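Local structure of Non-heme chloroperoxidase CPO-A1 (Streptomyces aureofaciens, 1A8Q) at residues R102-R106 and H107-R111; D133-P136 and D137-D141. The protein acts as a cofactor-free haloperoxidase of the alpha/beta hydrolase superfamily that brominates and may chlorinate in 7-chlorotetracycline biosynthesis. One frame throughout, in Å; residues are numbered along the deposited sequence.

Contact 1. Residues R102-R106 and H107-R111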
ATOM      1  N   ARG A 102      -1.575  -7.700  -8.480  1.00 10.37           N
ATOM      2  CA  ARG A 102      -1.329  -7.812  -9.913  1.00 11.67           C
ATOM      3  C   ARG A 102       0.034  -8.377 -10.200  1.00 10.34           C
ATOM      4  O   ARG A 102       0.221  -9.060 -11.195  1.00 11.67           O
ATOM      5  CB  ARG A 102      -1.610  -6.443 -10.595  1.00 12.27           C
ATOM      6  CG  ARG A 102      -1.375  -6.493 -12.099  1.00 13.32           C
ATOM      7  CD  ARG A 102      -2.353  -7.419 -12.833  1.00 16.21           C
ATOM      8  NE  ARG A 102      -3.692  -7.294 -12.323  1.00 17.36           N
ATOM      9  CZ  ARG A 102      -4.582  -6.393 -12.744  1.00 20.85           C
ATOM     10  NH1 ARG A 102      -4.225  -5.539 -13.695  1.00 20.31           N
ATOM     11  NH2 ARG A 102      -5.793  -6.389 -12.188  1.00 22.43           N
ATOM     12  N   TYR A 103       1.059  -8.174  -9.329  1.00  9.12           N
ATOM     13  CA  TYR A 103       2.329  -8.863  -9.461  1.00  8.65           C
ATOM     14  C   TYR A 103       2.125 -10.394  -9.376  1.00  9.59           C
ATOM     15  O   TYR A 103       2.687 -11.078 -10.243  1.00 10.96           O
ATOM     16  CB  TYR A 103       3.313  -8.381  -8.339  1.00 10.79           C
ATOM     17  CG  TYR A 103       4.615  -9.158  -8.439  1.00 12.29           C
ATOM     18  CD1 TYR A 103       5.644  -8.864  -9.309  1.00 12.81           C
ATOM     19  CD2 TYR A 103       4.740 -10.258  -7.589  1.00 13.79           C
ATOM     20  CE1 TYR A 103       6.793  -9.655  -9.351  1.00 12.41           C
ATOM     21  CE2 TYR A 103       5.872 -11.056  -7.623  1.00 13.30           C
ATOM     22  CZ  TYR A 103       6.871 -10.749  -8.495  1.00 13.24           C
ATOM     23  OH  TYR A 103       7.989 -11.549  -8.511  1.00 15.05           O
ATOM     24  N   VAL A 104       1.339 -10.848  -8.428  1.00 10.76           N
ATOM     25  CA  VAL A 104       1.091 -12.314  -8.358  1.00 12.57           C
ATOM     26  C   VAL A 104       0.385 -12.781  -9.637  1.00 12.72           C
ATOM     27  O   VAL A 104       0.742 -13.811 -10.261  1.00 13.32           O
ATOM     28  CB  VAL A 104       0.307 -12.646  -7.096  1.00 13.68           C
ATOM     29  CG1 VAL A 104      -0.240 -14.082  -7.095  1.00 14.07           C
ATOM     30  CG2 VAL A 104       1.233 -12.485  -5.877  1.00 14.22           C
ATOM     31  N   GLY A 105      -0.590 -12.012 -10.074  1.00 10.65           N
ATOM     32  CA  GLY A 105      -1.386 -12.400 -11.254  1.00 14.44           C
ATOM     33  C   GLY A 105      -0.532 -12.467 -12.498  1.00 17.78           C
ATOM     34  O   GLY A 105      -0.752 -13.329 -13.362  1.00 19.40           O
ATOM     35  N   ARG A 106       0.419 -11.550 -12.690  1.00 15.23           N
ATOM     36  CA  ARG A 106       1.185 -11.452 -13.904  1.00 15.17           C
ATOM     37  C   ARG A 106       2.464 -12.256 -13.889  1.00 15.65           C
ATOM     38  O   ARG A 106       2.914 -12.712 -14.941  1.00 16.39           O
ATOM     39  CB  ARG A 106       1.615  -9.993 -14.240  1.00 15.49           C
ATOM     40  CG  ARG A 106       0.497  -9.141 -14.785  1.00 16.24           C
ATOM     41  CD  ARG A 106       0.838  -7.689 -14.996  1.00 13.87           C
ATOM     42  NE  ARG A 106       1.722  -7.274 -16.047  1.00 14.73           N
ATOM     43  CZ  ARG A 106       1.396  -7.126 -17.337  1.00 16.27           C
ATOM     44  NH1 ARG A 106       0.189  -7.465 -17.765  1.00 16.20           N
ATOM     45  NH2 ARG A 106       2.266  -6.683 -18.229  1.00 17.80           N
ATOM     46  N   HIS A 107       3.173 -12.269 -12.759  1.00 14.54           N
ATOM     47  CA  HIS A 107       4.488 -12.857 -12.641  1.00 14.34           C
ATOM     48  C   HIS A 107       4.554 -14.117 -11.785  1.00 14.62           C
ATOM     49  O   HIS A 107       5.608 -14.772 -11.763  1.00 18.47           O
ATOM     50  CB  HIS A 107       5.408 -11.770 -11.997  1.00 14.04           C
ATOM     51  CG  HIS A 107       5.452 -10.576 -12.929  1.00 13.94           C
ATOM     52  ND1 HIS A 107       6.127 -10.673 -14.126  1.00 15.15           N
ATOM     53  CD2 HIS A 107       4.951  -9.325 -12.863  1.00 12.43           C
ATOM     54  CE1 HIS A 107       6.040  -9.508 -14.791  1.00 14.55           C
ATOM     55  NE2 HIS A 107       5.330  -8.696 -14.028  1.00 14.09           N
ATOM     56  N   GLY A 108       3.490 -14.424 -11.064  1.00 13.08           N
ATOM     57  CA  GLY A 108       3.448 -15.624 -10.225  1.00 16.45           C
ATOM     58  C   GLY A 108       4.171 -15.470  -8.897  1.00 17.01           C
ATOM     59  O   GLY A 108       4.621 -14.381  -8.512  1.00 16.08           O
ATOM     60  N   THR A 109       4.270 -16.581  -8.149  1.00 15.74           N
ATOM     61  CA  THR A 109       4.821 -16.549  -6.804  1.00 15.00           C
ATOM     62  C   THR A 109       6.162 -17.250  -6.651  1.00 15.47           C
ATOM     63  O   THR A 109       6.603 -17.476  -5.504  1.00 15.63           O
ATOM     64  CB  THR A 109       3.838 -17.188  -5.804  1.00 17.04           C
ATOM     65  OG1 THR A 109       3.571 -18.546  -6.267  1.00 17.06           O
ATOM     66  CG2 THR A 109       2.543 -16.406  -5.735  1.00 16.77           C
ATOM     67  N   GLY A 110       6.890 -17.449  -7.739  1.00 15.56           N
ATOM     68  CA  GLY A 110       8.160 -18.175  -7.670  1.00 16.59           C
ATOM     69  C   GLY A 110       9.212 -17.532  -6.784  1.00 16.73           C
ATOM     70  O   GLY A 110       9.982 -18.228  -6.105  1.00 16.75           O
ATOM     71  N   ARG A 111       9.223 -16.195  -6.712  1.00 14.96           N
ATOM     72  CA  ARG A 111      10.203 -15.512  -5.861  1.00 15.78           C
ATOM     73  C   ARG A 111       9.671 -15.237  -4.468  1.00 15.62           C
ATOM     74  O   ARG A 111      10.372 -14.613  -3.645  1.00 17.47           O
ATOM     75  CB  ARG A 111      10.543 -14.137  -6.488  1.00 16.46           C
ATOM     76  CG  ARG A 111      11.359 -14.182  -7.745  1.00 17.31           C
ATOM     77  CD  ARG A 111      11.721 -12.771  -8.245  1.00 17.89           C
ATOM     78  NE  ARG A 111      12.567 -12.877  -9.425  1.00 19.09           N
ATOM     79  CZ  ARG A 111      13.857 -13.097  -9.506  1.00 19.92           C
ATOM     80  NH1 ARG A 111      14.619 -13.224  -8.438  1.00 20.60           N
ATOM     81  NH2 ARG A 111      14.389 -13.148 -10.728  1.00 22.21           N
TER
HETATM   82  O   HOH W   1       7.382 -14.218  -8.093  1.00 18.38           O
HETATM   83  O   HOH W   2       9.658 -11.960 -10.576  1.00 29.19           O

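Contact 2. Residues D133-P136 and D137-D141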
ATOM      1  N   ASP A 133     -21.400  -2.639  -0.170  1.00 16.68           N
ATOM      2  CA  ASP A 133     -20.622  -2.016   0.887  1.00 19.22           C
ATOM      3  C   ASP A 133     -19.415  -1.269   0.359  1.00 17.26           C
ATOM      4  O   ASP A 133     -18.589  -0.834   1.176  1.00 17.87           O
ATOM      5  CB  ASP A 133     -20.092  -3.101   1.849  1.00 22.90           C
ATOM      6  CG  ASP A 133     -21.260  -3.750   2.578  1.00 27.04           C
ATOM      7  OD1 ASP A 133     -22.239  -3.013   2.808  1.00 30.90           O
ATOM      8  OD2 ASP A 133     -21.145  -4.940   2.882  1.00 29.29           O
ATOM      9  N   GLY A 134     -19.318  -1.082  -0.948  1.00 15.16           N
ATOM     10  CA  GLY A 134     -18.130  -0.426  -1.513  1.00 12.82           C
ATOM     11  C   GLY A 134     -18.289   1.092  -1.447  1.00 12.49           C
ATOM     12  O   GLY A 134     -19.223   1.628  -0.844  1.00 13.61           O
ATOM     13  N   VAL A 135     -17.329   1.739  -2.097  1.00 13.33           N
ATOM     14  CA  VAL A 135     -17.274   3.206  -2.086  1.00 13.39           C
ATOM     15  C   VAL A 135     -18.022   3.769  -3.299  1.00 12.46           C
ATOM     16  O   VAL A 135     -17.765   3.358  -4.424  1.00 12.27           O
ATOM     17  CB  VAL A 135     -15.793   3.613  -2.170  1.00 13.21           C
ATOM     18  CG1 VAL A 135     -15.626   5.124  -2.237  1.00 12.92           C
ATOM     19  CG2 VAL A 135     -15.013   3.074  -0.955  1.00 14.88           C
ATOM     20  N   PRO A 136     -18.893   4.729  -3.074  1.00 14.06           N
ATOM     21  CA  PRO A 136     -19.647   5.328  -4.181  1.00 16.70           C
ATOM     22  C   PRO A 136     -18.785   6.073  -5.161  1.00 17.24           C
ATOM     23  O   PRO A 136     -17.788   6.720  -4.756  1.00 15.71           O
ATOM     24  CB  PRO A 136     -20.620   6.285  -3.485  1.00 17.40           C
ATOM     25  CG  PRO A 136     -20.551   6.042  -2.045  1.00 18.52           C
ATOM     26  CD  PRO A 136     -19.293   5.250  -1.749  1.00 14.88           C
ATOM     27  N   ASP A 137     -19.184   6.180  -6.437  1.00 17.08           N
ATOM     28  CA  ASP A 137     -18.401   6.910  -7.419  1.00 19.36           C
ATOM     29  C   ASP A 137     -18.133   8.364  -7.024  1.00 17.28           C
ATOM     30  O   ASP A 137     -17.074   8.898  -7.374  1.00 18.42           O
ATOM     31  CB  ASP A 137     -19.117   7.094  -8.756  1.00 21.13           C
ATOM     32  CG  ASP A 137     -19.136   5.876  -9.630  1.00 24.95           C
ATOM     33  OD1 ASP A 137     -18.147   5.634 -10.341  1.00 25.67           O
ATOM     34  OD2 ASP A 137     -20.217   5.250  -9.557  1.00 28.12           O
ATOM     35  N   GLU A 138     -19.094   9.016  -6.376  1.00 17.58           N
ATOM     36  CA  GLU A 138     -18.951  10.415  -6.004  1.00 19.56           C
ATOM     37  C   GLU A 138     -17.704  10.642  -5.133  1.00 18.95           C
ATOM     38  O   GLU A 138     -17.126  11.747  -5.158  1.00 18.65           O
ATOM     39  CB  GLU A 138     -20.112  10.947  -5.178  1.00 24.47           C
ATOM     40  CG  GLU A 138     -21.551  10.813  -5.565  1.00 32.17           C
ATOM     41  CD  GLU A 138     -22.451  10.749  -4.333  1.00 35.59           C
ATOM     42  OE1 GLU A 138     -22.125  10.024  -3.360  1.00 38.23           O
ATOM     43  OE2 GLU A 138     -23.507  11.422  -4.321  1.00 39.03           O
ATOM     44  N   VAL A 139     -17.332   9.671  -4.316  1.00 15.46           N
ATOM     45  CA  VAL A 139     -16.128   9.828  -3.477  1.00 14.19           C
ATOM     46  C   VAL A 139     -14.887   9.928  -4.356  1.00 13.91           C
ATOM     47  O   VAL A 139     -14.012  10.790  -4.117  1.00 14.79           O
ATOM     48  CB  VAL A 139     -16.049   8.661  -2.478  1.00 14.60           C
ATOM     49  CG1 VAL A 139     -14.686   8.628  -1.778  1.00 13.08           C
ATOM     50  CG2 VAL A 139     -17.174   8.838  -1.445  1.00 15.92           C
ATOM     51  N   PHE A 140     -14.773   9.063  -5.346  1.00 11.01           N
ATOM     52  CA  PHE A 140     -13.588   9.088  -6.225  1.00 11.70           C
ATOM     53  C   PHE A 140     -13.583  10.370  -7.029  1.00 12.95           C
ATOM     54  O   PHE A 140     -12.537  11.011  -7.242  1.00 12.98           O
ATOM     55  CB  PHE A 140     -13.596   7.864  -7.145  1.00 12.14           C
ATOM     56  CG  PHE A 140     -13.529   6.614  -6.291  1.00 10.65           C
ATOM     57  CD1 PHE A 140     -12.488   6.393  -5.418  1.00 12.24           C
ATOM     58  CD2 PHE A 140     -14.496   5.646  -6.396  1.00 12.33           C
ATOM     59  CE1 PHE A 140     -12.409   5.256  -4.643  1.00 11.22           C
ATOM     60  CE2 PHE A 140     -14.425   4.491  -5.627  1.00 11.66           C
ATOM     61  CZ  PHE A 140     -13.380   4.273  -4.762  1.00 12.00           C
ATOM     62  N   ASP A 141     -14.785  10.789  -7.467  1.00 13.84           N
ATOM     63  CA  ASP A 141     -14.827  12.086  -8.186  1.00 15.76           C
ATOM     64  C   ASP A 141     -14.268  13.188  -7.301  1.00 15.09           C
ATOM     65  O   ASP A 141     -13.552  14.084  -7.813  1.00 17.15           O
ATOM     66  CB  ASP A 141     -16.262  12.436  -8.571  1.00 17.50           C
ATOM     67  CG  ASP A 141     -16.855  11.545  -9.639  1.00 22.21           C
ATOM     68  OD1 ASP A 141     -16.113  10.885 -10.382  1.00 22.11           O
ATOM     69  OD2 ASP A 141     -18.109  11.502  -9.720  1.00 25.86           O
TER

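Contact 1. Residues R102-R106 and H107-R111
His107 N bonds to Tyr103 O at 2.8 Å and Gly108 N to Val104 O at 2.9 Å, the last i-to-i+4 bonds of helix 96-107 before Gly108, with positive phi, turns the chain out of the helix. The first bond is fairly straight, its N-H...O angle 159°; in the second the donor sits above the carbonyl plane of Val104, and the N-H...O angle falls to 136°.

Tyr103 and His107, one turn apart, cross at about a right angle. The tyrosine CG lies anti to the backbone N (chi1 177°), which carries the ring along the helix toward its C-terminal end. There His107 CB lies over one face, 4.0 Å from the centroid of the Tyr103 ring and offset toward the rim, a CH-pi contact. The two rings meet obliquely. His107 in turn receives Arg106 CB over a face of its imidazole, a second CH-pi contact. Beyond the helix end, Tyr103 OH reaches Arg111 through two waters: one, 2.8 Å from Tyr103 OH, also donates to Gly108 O and accepts from Arg111 N; the other, 2.7 Å from Tyr103 OH, takes a weak bond from Arg111 NE. The phenol is thus tied to both ends of the turn. Away from this ring cluster, Val104 CG1 packs against Thr109 CG2 at 3.9 Å.

Helix 69-82 borders the aromatic group: Tyr103 touches Asn77 and Leu80, while Asp74 takes a hydrogen bond from His107 NE2 and a salt bridge from Arg106. Thr109 OG1 hydrogen-bonds to Asp212; Arg111 NH1 forms a salt bridge with Asp84 and a hydrogen bond with Leu85 O. Tyr103 and Val104 also touch Leu112, at the start of strand 112-118, the strand into which this turn leads from helix 96-107.

Contact 2. Residues D133-P136 and D137-D141
With chi1 at 177°, Val135 swings CG1 to the side away from its own N, and Phe140, at chi1 -62°, turns its ring back toward the loop; these settings bring the valine methyl and the far end of the phenyl ring together. CG1 of Val135 lies 3.5 Å from Phe140 CZ, and Val135 CB is almost as near to that same ring carbon. The approach is oblique to the ring, and the two side chains run roughly perpendicular. The same methyl also meets Val139, 3.6 Å from its CB and 3.7 Å from its CG1. One branch of Val135 therefore touches two consecutive residues of the helix.

Pro136 supplies the polar link. Its O accepts a hydrogen bond from Val139 N at 3.0 Å, with an N-H...O angle of 142° and the donor well above the carbonyl plane, while Phe140 CD2 lies 3.8 Å from the same Pro136 O. The proline ring contributes a looser apolar contact, Pro136 CD lying 4.2 Å from Val139 CG2.

Outside partners extend the apolar group: Val135 rests on Pro227, and Phe140 on Met125, Ile126 and, from helix 189-201, Val196 and Phe199. Tyr201 meets the Phe140 ring and bonds through its OH to Asp137 OD1.

The i, i+5 apolar pair Val135-Phe140 across the start of the helix is consistent with a hydrophobic staple, to which Val139 adds a second contact. In the alpha/beta hydrolase fold, helix 137-162 belongs to the excursion between strands 112-118 and 215-220, the usual place of the cap that covers the active site.

Contact 1 and contact 2 mark opposite events along the chain: residues 102-111 end a helix and lead into strand 112-118, whereas residues 133-141 come after that strand and start helix 137-162. Their centres are 29 Å apart and their nearest atoms about 15 Å, so they do not touch. Helix 96-107 follows closely on Ser94 of the catalytic triad, yet contact 1 sits at its far end, away from the annotated sites. Contact 2 is closer to the triad, with the Val135 side chain about 9 Å from that of Asp223 and the Phe140 side chain about 10 Å from that of Ser94.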